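Local coordinates for protein cobalamin biosynthesis precorrin-6Y methylase (CbiE) (Archaeoglobus fulgidus, PDB 2BB3) that probably methylates a corrin precursor on the pathway to adenosylcobalamin, using S-adenosyl-L-methionine as methyl donor, and here holds the product S-adenosyl-L-homocysteine, at residues A[49-54]-A[89-94]; A[23-28]-A[118-123]; A[184-189]-A[206-211]; A[176-181]-A[198-203]. All blocks are in the same frame, centred on the assembly; numbering follows the deposited sequence. Where two conformers were deposited one is given.

Contact 1: residues A[49-54]-A[89-94]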
# COMPACT_ATOMS: atom_id res chain seq x y z
N VAL A 49 -10.44 -24.17 5.40
CA VAL A 49 -11.28 -23.79 4.28
C VAL A 49 -10.82 -22.41 3.78
O VAL A 49 -10.51 -21.53 4.57
CB VAL A 49 -12.81 -23.78 4.66
CG1 VAL A 49 -13.09 -22.85 5.85
CG2 VAL A 49 -13.66 -23.40 3.46
N ILE A 50 -10.77 -22.24 2.46
CA ILE A 50 -10.34 -20.98 1.89
C ILE A 50 -11.42 -20.36 1.00
O ILE A 50 -11.86 -20.96 0.02
CB ILE A 50 -9.06 -21.20 1.02
CG1 ILE A 50 -7.96 -21.82 1.88
CG2 ILE A 50 -8.58 -19.88 0.43
CD1 ILE A 50 -6.71 -22.18 1.10
N TYR A 51 -11.86 -19.16 1.36
CA TYR A 51 -12.85 -18.48 0.53
C TYR A 51 -12.18 -17.36 -0.25
O TYR A 51 -11.18 -16.80 0.19
CB TYR A 51 -13.98 -17.88 1.37
CG TYR A 51 -14.88 -18.92 1.98
CD1 TYR A 51 -14.61 -19.45 3.23
CD2 TYR A 51 -16.02 -19.36 1.31
CE1 TYR A 51 -15.44 -20.39 3.81
CE2 TYR A 51 -16.86 -20.31 1.87
CZ TYR A 51 -16.56 -20.82 3.12
OH TYR A 51 -17.36 -21.77 3.70
N GLY A 52 -12.76 -17.04 -1.41
CA GLY A 52 -12.23 -15.97 -2.23
C GLY A 52 -12.79 -16.02 -3.64
O GLY A 52 -13.28 -17.06 -4.09
N SER A 53 -12.72 -14.90 -4.34
CA SER A 53 -13.17 -14.82 -5.73
C SER A 53 -12.20 -15.65 -6.56
O SER A 53 -11.09 -15.94 -6.10
CB SER A 53 -13.08 -13.39 -6.23
OG SER A 53 -11.72 -13.07 -6.47
N ARG A 54 -12.58 -16.08 -7.76
CA ARG A 54 -11.63 -16.90 -8.52
C ARG A 54 -10.31 -16.16 -8.76
O ARG A 54 -9.25 -16.76 -8.59
CB ARG A 54 -12.21 -17.40 -9.86
CG ARG A 54 -11.47 -18.67 -10.39
CD ARG A 54 -11.96 -19.18 -11.76
NE ARG A 54 -11.86 -20.64 -11.87
CZ ARG A 54 -10.72 -21.32 -12.05
NH1 ARG A 54 -9.56 -20.69 -12.16
NH2 ARG A 54 -10.75 -22.65 -12.11
N ARG A 89 -14.17 -24.09 12.36
CA ARG A 89 -12.97 -24.41 11.59
C ARG A 89 -12.08 -23.20 11.29
O ARG A 89 -12.50 -22.06 11.44
CB ARG A 89 -13.39 -25.10 10.28
CG ARG A 89 -14.28 -26.31 10.53
CD ARG A 89 -15.12 -26.71 9.32
NE ARG A 89 -14.41 -27.60 8.42
CZ ARG A 89 -13.74 -27.20 7.34
NH1 ARG A 89 -13.70 -25.91 7.03
NH2 ARG A 89 -13.12 -28.10 6.57
N GLU A 90 -10.84 -23.48 10.89
CA GLU A 90 -9.89 -22.43 10.54
C GLU A 90 -10.19 -21.93 9.13
O GLU A 90 -10.02 -22.65 8.14
CB GLU A 90 -8.46 -22.95 10.63
CG GLU A 90 -8.03 -23.17 12.07
CD GLU A 90 -6.92 -24.19 12.22
OE1 GLU A 90 -6.63 -24.57 13.38
OE2 GLU A 90 -6.34 -24.61 11.19
N VAL A 91 -10.66 -20.69 9.06
CA VAL A 91 -11.04 -20.09 7.81
C VAL A 91 -10.09 -18.98 7.39
O VAL A 91 -9.55 -18.25 8.21
CB VAL A 91 -12.47 -19.51 7.91
CG1 VAL A 91 -12.86 -18.86 6.59
CG2 VAL A 91 -13.45 -20.60 8.30
N ALA A 92 -9.90 -18.88 6.08
CA ALA A 92 -9.07 -17.84 5.49
C ALA A 92 -9.88 -17.30 4.32
O ALA A 92 -10.51 -18.06 3.58
CB ALA A 92 -7.76 -18.41 5.01
N VAL A 93 -9.88 -15.98 4.18
CA VAL A 93 -10.57 -15.35 3.08
C VAL A 93 -9.46 -14.63 2.36
O VAL A 93 -8.68 -13.90 2.98
CB VAL A 93 -11.62 -14.33 3.56
CG1 VAL A 93 -12.32 -13.70 2.37
CG2 VAL A 93 -12.64 -15.00 4.47
N ILE A 94 -9.37 -14.85 1.06
CA ILE A 94 -8.36 -14.21 0.25
C ILE A 94 -9.02 -13.11 -0.55
O ILE A 94 -10.04 -13.34 -1.20
CB ILE A 94 -7.70 -15.20 -0.71
CG1 ILE A 94 -7.08 -16.35 0.07
CG2 ILE A 94 -6.63 -14.49 -1.53
CD1 ILE A 94 -6.33 -17.36 -0.82
O HOH W 1 -11.97 -12.24 -2.79
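The carbonyl oxygen Y51 O is held by two donors of the strand beside it: I94 N gives it a nearly straight hydrogen bond of 2.8 Å, and V93 CA adds a CA-H...O contact at 3.3 Å. A92 O is used in the same way, accepting from Y51 N at 2.8 Å while I50 CA comes close to it. Two longer bonds, V49 N to E90 O and A92 N to V49 O, complete the parallel ladder, in which V49, I50 and Y51 stand beside V91, A92 and V93. Past its end, a water accepts from S53 N and donates to I94 O, bridging the strands where they part.

On the face of V49, Y51, V91 and V93, V49 CG1 lies between its backbone N and carbonyl carbon (chi1 57°). This brings the methyl tightly against V91 CG2, at 3.3 Å, the two valines side by side. V49 also meets the guanidinium edge of R89, whose NH1 forms a salt bridge with E85. The Y51 ring turns an edge to V91, CD1 lying 3.8 Å from V91 CG1, and its hydroxyl is hydrogen-bonded to the same E85 of helix 76-88, which covers this face. On the other face I50 CG2 packs on I94 CD1 at 3.6 Å, with L57 of helix 54-59 over both residues. Neighbouring parallel strands with helices on both faces, the chain passing from 49-52 through helix 54-59, strand 68-70 and helix 76-88 before returning as 91-95, are characteristic of the alpha-beta-alpha sandwich of the tetrapyrrole methylase N-terminal domain.

Contact 2: residues A[23-28]-A[118-123]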
# COMPACT_ATOMS: atom_id res chain seq x y z
N MSE A 23 -11.58 -17.11 15.26
CA MSE A 23 -11.26 -15.98 14.41
C MSE A 23 -10.75 -16.40 13.04
O MSE A 23 -10.07 -17.42 12.91
CB MSE A 23 -10.21 -15.11 15.09
CG MSE A 23 -8.91 -15.84 15.37
SE MSE A 23 -7.68 -15.89 13.87
CE MSE A 23 -6.05 -15.72 14.92
N ILE A 24 -11.09 -15.60 12.03
CA ILE A 24 -10.68 -15.86 10.67
C ILE A 24 -9.64 -14.85 10.19
O ILE A 24 -9.45 -13.81 10.81
CB ILE A 24 -11.87 -15.78 9.67
CG1 ILE A 24 -12.33 -14.33 9.53
CG2 ILE A 24 -13.02 -16.66 10.14
CD1 ILE A 24 -13.32 -14.10 8.40
N TRP A 25 -8.97 -15.17 9.10
CA TRP A 25 -8.01 -14.26 8.51
C TRP A 25 -8.52 -13.80 7.16
O TRP A 25 -9.23 -14.53 6.47
CB TRP A 25 -6.66 -14.95 8.28
CG TRP A 25 -5.74 -14.98 9.46
CD1 TRP A 25 -5.63 -15.98 10.38
CD2 TRP A 25 -4.75 -14.00 9.81
NE1 TRP A 25 -4.62 -15.69 11.27
CE2 TRP A 25 -4.07 -14.49 10.95
CE3 TRP A 25 -4.37 -12.76 9.27
CZ2 TRP A 25 -3.04 -13.78 11.56
CZ3 TRP A 25 -3.34 -12.06 9.88
CH2 TRP A 25 -2.68 -12.58 11.01
N ILE A 26 -8.19 -12.57 6.80
CA ILE A 26 -8.53 -12.05 5.48
C ILE A 26 -7.14 -11.70 4.99
O ILE A 26 -6.50 -10.82 5.56
CB ILE A 26 -9.42 -10.79 5.50
CG1 ILE A 26 -10.81 -11.11 6.07
CG2 ILE A 26 -9.58 -10.27 4.07
CD1 ILE A 26 -11.83 -9.96 6.00
N VAL A 27 -6.68 -12.41 3.97
CA VAL A 27 -5.34 -12.20 3.43
C VAL A 27 -5.34 -11.72 2.00
O VAL A 27 -6.18 -12.10 1.19
CB VAL A 27 -4.53 -13.53 3.47
CG1 VAL A 27 -4.73 -14.21 4.82
CG2 VAL A 27 -4.98 -14.44 2.37
N GLY A 28 -4.38 -10.86 1.67
CA GLY A 28 -4.29 -10.36 0.32
C GLY A 28 -3.55 -11.35 -0.56
O GLY A 28 -2.62 -12.03 -0.12
N LYS A 118 -8.61 -10.86 11.57
CA LYS A 118 -7.27 -10.32 11.42
C LYS A 118 -6.94 -10.17 9.92
O LYS A 118 -7.26 -11.05 9.11
CB LYS A 118 -6.23 -11.22 12.11
CG LYS A 118 -6.17 -11.04 13.63
CD LYS A 118 -5.42 -12.17 14.36
CE LYS A 118 -3.91 -12.00 14.26
NZ LYS A 118 -3.16 -13.13 14.91
N ILE A 119 -6.31 -9.05 9.58
CA ILE A 119 -5.96 -8.75 8.21
C ILE A 119 -4.48 -8.94 7.91
O ILE A 119 -3.63 -8.50 8.68
CB ILE A 119 -6.30 -7.27 7.87
CG1 ILE A 119 -7.74 -6.94 8.27
CG2 ILE A 119 -6.01 -6.99 6.40
CD1 ILE A 119 -8.78 -7.75 7.56
N GLU A 120 -4.18 -9.62 6.81
CA GLU A 120 -2.80 -9.77 6.37
C GLU A 120 -2.68 -9.00 5.05
O GLU A 120 -3.29 -9.38 4.06
CB GLU A 120 -2.41 -11.23 6.10
CG GLU A 120 -0.92 -11.41 5.72
CD GLU A 120 0.01 -10.86 6.79
OE1 GLU A 120 -0.40 -10.85 7.97
OE2 GLU A 120 1.15 -10.44 6.48
N PRO A 121 -1.88 -7.92 5.04
CA PRO A 121 -1.64 -7.05 3.87
C PRO A 121 -0.97 -7.73 2.69
O PRO A 121 -0.26 -8.70 2.85
CB PRO A 121 -0.71 -5.97 4.41
CG PRO A 121 -0.86 -6.04 5.90
CD PRO A 121 -1.04 -7.50 6.17
N ALA A 122 -1.20 -7.21 1.49
CA ALA A 122 -0.54 -7.72 0.29
C ALA A 122 -0.34 -6.51 -0.62
O ALA A 122 -0.77 -5.42 -0.29
CB ALA A 122 -1.42 -8.78 -0.39
N ILE A 123 0.29 -6.70 -1.77
CA ILE A 123 0.52 -5.59 -2.68
C ILE A 123 -0.71 -5.27 -3.54
O ILE A 123 -1.27 -6.13 -4.20
CB ILE A 123 1.78 -5.89 -3.53
CG1 ILE A 123 3.00 -5.70 -2.59
CG2 ILE A 123 1.86 -4.97 -4.76
CD1 ILE A 123 4.19 -6.42 -3.01
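Strand 23-28 and strand 116-120, the outermost within this chain, run parallel in the five-stranded sheet of the N-terminal half of this tetrapyrrole methylase. Four backbone hydrogen bonds zip them together, from K118 N to I24 O at one end to G28 N donating to E120 O, 3.0 Å away, at the other. In the middle, I26 N reaches K118 O and I26 O accepts from E120 N, both at 2.9 Å.

K118 lies over the W25 indole: its CB sits 3.7 Å from the centroid of the six-membered ring, a CH-pi contact almost on the ring normal. A bend at chi3 (79°) then carries the lysine chain along the ring, so that CE comes to 3.3 Å from W25 CZ2. The methyl CE of selenomethionine M23, a poorly ordered residue, touches K118 CD. On the reverse face I119 CD1 rests against I26 CB at 3.7 Å. Beyond the ladder A122 CB presses on the G28 backbone, 3.4 Å from G28 CA and about as near to G28 C, a tight fit at a residue without a side chain.

Helix 38-46 covers W25, V27 and E120 through I43, strand 91-95 flanks 23-28 on its other edge, and A131 of the second subunit packs on I119.

Contact 3: residues A[184-189]-A[206-211]. With SAH (S-adenosyl-L-homocysteine), chain C.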
# COMPACT_ATOMS: atom_id res chain seq x y z
N LEU A 184 -4.33 3.21 -16.15
CA LEU A 184 -3.46 2.06 -15.97
C LEU A 184 -4.41 0.86 -15.94
O LEU A 184 -5.13 0.64 -14.98
CB LEU A 184 -2.60 2.20 -14.71
CG LEU A 184 -1.77 3.49 -14.79
CD1 LEU A 184 -2.45 4.57 -13.96
CD2 LEU A 184 -0.34 3.28 -14.31
N GLU A 185 -4.41 0.12 -17.04
CA GLU A 185 -5.30 -1.01 -17.23
C GLU A 185 -4.66 -2.37 -17.10
O GLU A 185 -3.57 -2.63 -17.65
CB GLU A 185 -5.94 -0.92 -18.62
CG GLU A 185 -6.61 0.41 -18.87
CD GLU A 185 -7.08 0.57 -20.30
OE1 GLU A 185 -6.24 0.45 -21.23
OE2 GLU A 185 -8.29 0.82 -20.51
N ASN A 186 -5.35 -3.24 -16.38
CA ASN A 186 -4.91 -4.62 -16.22
C ASN A 186 -3.44 -4.74 -15.81
O ASN A 186 -2.69 -5.52 -16.41
CB ASN A 186 -5.15 -5.35 -17.54
CG ASN A 186 -6.48 -4.96 -18.17
OD1 ASN A 186 -7.52 -4.92 -17.50
ND2 ASN A 186 -6.46 -4.68 -19.47
N LEU A 187 -3.03 -3.98 -14.80
CA LEU A 187 -1.65 -4.03 -14.34
C LEU A 187 -1.26 -5.48 -14.04
O LEU A 187 -1.99 -6.21 -13.36
CB LEU A 187 -1.47 -3.16 -13.10
CG LEU A 187 -1.66 -1.67 -13.41
CD1 LEU A 187 -1.55 -0.83 -12.14
CD2 LEU A 187 -0.60 -1.22 -14.42
N CYS A 188 -0.12 -5.89 -14.59
CA CYS A 188 0.38 -7.23 -14.39
C CYS A 188 -0.47 -8.35 -14.96
O CYS A 188 -0.33 -9.49 -14.55
CB CYS A 188 0.57 -7.47 -12.90
SG CYS A 188 2.15 -6.87 -12.28
N MSE A 189 -1.34 -8.03 -15.90
CA MSE A 189 -2.17 -9.05 -16.53
C MSE A 189 -1.83 -9.08 -18.02
O MSE A 189 -1.19 -8.15 -18.54
CB MSE A 189 -3.66 -8.73 -16.34
CG MSE A 189 -4.10 -8.65 -14.88
SE MSE A 189 -5.91 -7.98 -14.69
CE MSE A 189 -5.94 -7.77 -12.81
N SER A 206 -11.71 -1.38 -19.66
CA SER A 206 -11.43 -2.46 -18.72
C SER A 206 -12.00 -2.21 -17.34
O SER A 206 -12.03 -1.06 -16.86
CB SER A 206 -9.92 -2.65 -18.59
OG SER A 206 -9.64 -3.68 -17.68
N ASP A 207 -12.45 -3.27 -16.68
CA ASP A 207 -12.97 -3.12 -15.33
C ASP A 207 -11.84 -3.05 -14.30
O ASP A 207 -12.08 -2.84 -13.12
CB ASP A 207 -13.92 -4.26 -14.98
CG ASP A 207 -15.26 -4.10 -15.68
OD1 ASP A 207 -15.69 -2.93 -15.89
OD2 ASP A 207 -15.88 -5.14 -16.02
N TYR A 208 -10.61 -3.24 -14.76
CA TYR A 208 -9.45 -3.13 -13.89
C TYR A 208 -8.69 -1.90 -14.36
O TYR A 208 -7.62 -2.01 -14.98
CB TYR A 208 -8.57 -4.38 -14.02
CG TYR A 208 -9.32 -5.62 -13.64
CD1 TYR A 208 -9.87 -6.45 -14.62
CD2 TYR A 208 -9.56 -5.93 -12.30
CE1 TYR A 208 -10.67 -7.54 -14.27
CE2 TYR A 208 -10.36 -7.02 -11.94
CZ TYR A 208 -10.91 -7.81 -12.93
OH TYR A 208 -11.74 -8.85 -12.60
N THR A 209 -9.25 -0.74 -14.07
CA THR A 209 -8.65 0.52 -14.50
C THR A 209 -8.33 1.48 -13.37
O THR A 209 -9.19 1.83 -12.56
CB THR A 209 -9.59 1.26 -15.49
OG1 THR A 209 -9.85 0.41 -16.61
CG2 THR A 209 -8.95 2.54 -15.99
N ILE A 210 -7.08 1.89 -13.28
CA ILE A 210 -6.76 2.87 -12.27
C ILE A 210 -6.62 4.15 -13.05
O ILE A 210 -5.99 4.18 -14.10
CB ILE A 210 -5.49 2.48 -11.46
CG1 ILE A 210 -5.87 1.38 -10.45
CG2 ILE A 210 -4.96 3.71 -10.72
CD1 ILE A 210 -4.71 0.83 -9.67
N ILE A 211 -7.28 5.20 -12.56
CA ILE A 211 -7.27 6.50 -13.26
C ILE A 211 -6.44 7.51 -12.49
O ILE A 211 -6.83 7.91 -11.41
CB ILE A 211 -8.71 7.05 -13.39
CG1 ILE A 211 -9.56 6.09 -14.24
CG2 ILE A 211 -8.68 8.46 -13.97
CD1 ILE A 211 -11.03 6.58 -14.44
N SAH C . -8.04 -5.11 -3.18
CA SAH C . -7.64 -4.70 -4.46
CB SAH C . -8.68 -3.78 -5.11
CG SAH C . -10.12 -4.19 -5.35
SD SAH C . -11.31 -2.96 -5.79
C SAH C . -6.27 -4.12 -4.34
O SAH C . -5.81 -3.97 -5.40
OXT SAH C . -5.79 -3.84 -3.28
C5' SAH C . -11.10 -3.43 -7.48
C4' SAH C . -10.48 -2.36 -8.36
O4' SAH C . -9.11 -2.28 -8.28
C3' SAH C . -10.84 -2.40 -9.82
O3' SAH C . -12.05 -1.86 -10.12
C2' SAH C . -9.71 -1.62 -10.39
O2' SAH C . -9.97 -0.29 -10.44
C1' SAH C . -8.58 -1.85 -9.45
N9 SAH C . -7.72 -2.90 -9.93
C8 SAH C . -7.62 -4.09 -9.40
N7 SAH C . -6.73 -4.80 -10.00
C5 SAH C . -6.23 -4.08 -10.93
C6 SAH C . -5.27 -4.34 -11.84
N6 SAH C . -4.66 -5.46 -11.94
N1 SAH C . -4.94 -3.38 -12.69
C2 SAH C . -5.55 -2.19 -12.64
N3 SAH C . -6.48 -1.97 -11.73
C4 SAH C . -6.83 -2.89 -10.90
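Strands 184-185 and 209-211 pair antiparallel, L184 and I210 exchanging two hydrogen bonds, L184 N to I210 O at 2.8 Å and I210 N back to L184 O; N186 N extends the ladder to Y208 O before the chain enters a type II turn from N186 to M189. At the turn, S206 OG lies 2.5 Å from N186 OD1, too short for the exact geometry of this hydrogen bond to be trusted, while N186 ND2 is tied to G191 O. S206 OG, placed anti to its own backbone N (chi1 179°), also accepts from Y208 N at 3.1 Å, which closes an ST turn. T209 OG1 donates to S206 O from above the carbonyl plane, so both oxygens of S206 are bonded within residues 206-209.

Selenomethionine M189 approaches the Y208 ring with SE 4.6 Å from the ring centroid, an oblique Met-aromatic contact; its methyl CE is modelled over one face, but too close to the adenine amino group for its place to be sure. E185 lies alongside T209 and forms salt bridges with R193 and R195.

Together the two segments hold the adenosine of S-adenosyl-L-homocysteine. L187 N donates to adenine N1 at 2.9 Å, and adenine N6 probably returns a bond to L187 O. I210 CG1 lies 3.6 Å from adenine N3, and Y208 CB packs against C4 of the same base. Ribose O2' lies 3.1 Å from T209 O, with O3' near D207 O. Backbone groups reading the adenine and carbonyls beside the ribose make this the nucleoside end of the cofactor pocket of the tetrapyrrole methylase fold.

Contact 4: residues A[176-181]-A[198-203]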
# COMPACT_ATOMS: atom_id res chain seq x y z
N LEU A 176 -15.36 14.52 -14.76
CA LEU A 176 -13.92 14.73 -14.69
C LEU A 176 -13.48 15.81 -15.69
O LEU A 176 -12.31 16.17 -15.73
CB LEU A 176 -13.20 13.41 -14.97
CG LEU A 176 -12.15 12.94 -13.96
CD1 LEU A 176 -12.61 13.30 -12.57
CD2 LEU A 176 -11.89 11.44 -14.08
N GLY A 177 -14.41 16.31 -16.50
CA GLY A 177 -14.12 17.37 -17.45
C GLY A 177 -13.14 17.17 -18.61
O GLY A 177 -13.19 16.17 -19.33
N LYS A 178 -12.26 18.15 -18.81
CA LYS A 178 -11.29 18.08 -19.89
C LYS A 178 -9.91 17.78 -19.30
O LYS A 178 -8.87 18.00 -19.93
CB LYS A 178 -11.25 19.43 -20.62
CG LYS A 178 -12.60 20.17 -20.64
CD LYS A 178 -12.42 21.63 -21.06
CE LYS A 178 -13.56 22.52 -20.55
NZ LYS A 178 -13.31 23.97 -20.86
N ARG A 179 -9.91 17.25 -18.09
CA ARG A 179 -8.67 16.94 -17.38
C ARG A 179 -7.85 15.83 -18.00
O ARG A 179 -8.39 14.83 -18.47
CB ARG A 179 -9.00 16.59 -15.94
CG ARG A 179 -9.74 17.67 -15.19
CD ARG A 179 -9.86 17.28 -13.74
NE ARG A 179 -10.33 18.35 -12.88
CZ ARG A 179 -11.60 18.73 -12.77
NH1 ARG A 179 -11.93 19.72 -11.95
NH2 ARG A 179 -12.55 18.13 -13.49
N ARG A 180 -6.54 16.00 -18.00
CA ARG A 180 -5.67 14.98 -18.51
C ARG A 180 -5.73 13.81 -17.53
O ARG A 180 -5.66 14.01 -16.32
CB ARG A 180 -4.23 15.50 -18.62
CG ARG A 180 -3.22 14.42 -18.99
CD ARG A 180 -1.82 14.95 -19.27
NE ARG A 180 -1.73 15.62 -20.57
CZ ARG A 180 -0.59 16.01 -21.14
NH1 ARG A 180 0.57 15.81 -20.53
NH2 ARG A 180 -0.62 16.60 -22.33
N VAL A 181 -5.88 12.60 -18.04
CA VAL A 181 -5.91 11.45 -17.17
C VAL A 181 -4.98 10.39 -17.72
O VAL A 181 -4.68 10.38 -18.92
CB VAL A 181 -7.35 10.86 -17.04
CG1 VAL A 181 -8.30 11.92 -16.47
CG2 VAL A 181 -7.85 10.36 -18.38
N ASN A 198 -7.47 12.91 -22.52
CA ASN A 198 -8.39 13.77 -21.79
C ASN A 198 -9.69 13.06 -21.48
O ASN A 198 -10.26 12.38 -22.33
CB ASN A 198 -8.62 15.05 -22.59
CG ASN A 198 -7.44 16.01 -22.51
OD1 ASN A 198 -7.62 17.21 -22.30
ND2 ASN A 198 -6.24 15.49 -22.69
N ALA A 199 -10.16 13.21 -20.25
CA ALA A 199 -11.38 12.55 -19.82
C ALA A 199 -12.52 12.63 -20.82
O ALA A 199 -13.31 11.69 -20.96
CB ALA A 199 -11.82 13.11 -18.47
N ASP A 200 -12.61 13.75 -21.54
CA ASP A 200 -13.68 13.95 -22.52
C ASP A 200 -13.49 13.22 -23.85
O ASP A 200 -14.46 13.01 -24.58
CB ASP A 200 -13.88 15.44 -22.79
CG ASP A 200 -12.60 16.13 -23.19
OD1 ASP A 200 -11.78 15.52 -23.90
OD2 ASP A 200 -12.41 17.31 -22.80
N SER A 201 -12.26 12.84 -24.17
CA SER A 201 -12.02 12.17 -25.44
C SER A 201 -11.31 10.82 -25.38
O SER A 201 -10.73 10.37 -26.37
CB SER A 201 -11.24 13.11 -26.37
OG SER A 201 -9.96 13.40 -25.84
N ILE A 202 -11.35 10.16 -24.22
CA ILE A 202 -10.73 8.84 -24.10
C ILE A 202 -11.82 7.90 -23.59
O ILE A 202 -12.66 8.30 -22.80
CB ILE A 202 -9.53 8.86 -23.11
CG1 ILE A 202 -8.67 7.61 -23.31
CG2 ILE A 202 -10.01 8.96 -21.68
CD1 ILE A 202 -7.29 7.70 -22.67
N GLU A 203 -11.84 6.67 -24.09
CA GLU A 203 -12.85 5.70 -23.67
C GLU A 203 -12.28 4.64 -22.73
O GLU A 203 -11.16 4.17 -22.93
CB GLU A 203 -13.45 4.97 -24.88
CG GLU A 203 -14.70 5.60 -25.44
CD GLU A 203 -14.45 7.00 -25.96
OE1 GLU A 203 -13.59 7.16 -26.86
OE2 GLU A 203 -15.12 7.94 -25.47
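A199 N donates to R179 O in a nearly straight hydrogen bond of 3.0 Å, and N198 CA adds a weaker CA-H...O contact to the same oxygen. The methyl of A199 fits into the bend opposite, 3.5 Å from G177 O and 3.8 Å from L176 CB. Next to it V181 spreads its two methyls: CG1 faces A199 CB, while CG2, between the backbone N and the carbonyl carbon, lies 4.2 Å from I202 CG2. On the outer side D200 OD2 comes to 3.2 Å from K178 CA and almost as near to CB of that lysine. The K178 chain is extended beyond CG and its end leads away from D200, leaving NZ 7.0 Å from D200 OD2.

These residues lie at one end of the mixed sheet of the C-terminal half, where 180-185 and strand 193-198, the outermost within this chain, run antiparallel. R180 and N198 form a non-hydrogen-bonded pair, and V181 continues the ladder to G197.

A type II' turn from L176 to R179 presents G177 O and R179 O to the loop after strand 193-198. R179 NH2 braces that turn, donating at 3.0 Å to L176 O from above the carbonyl plane, and R179 NE is in a salt bridge with E216. Farther inward, L154 of helix 152-155 backs L176 and R179, F171 lies against L176, and V181 rests on I211 of strand 209-213.

From the N terminus, strand 23-28 waits for its partner until 118-123, so contact 2 closes a long loop. Contact 1, joining 49-54 to 89-94, is nested inside it. The two touch because strand 91-95 lies between 49-52 and 23-28: V93 N and V93 O probably bond to W25 O and V27 N, making one parallel sheet. Contacts 3 and 4 come later and their segments alternate, 176-181, 184-189, 198-203 and 206-211, so their loops cross. Both use strand 180-185, with centres about 17 Å apart, and build the mixed sheet on the opposite side of the chain's centre. S-adenosyl-L-homocysteine lies between the two sheets.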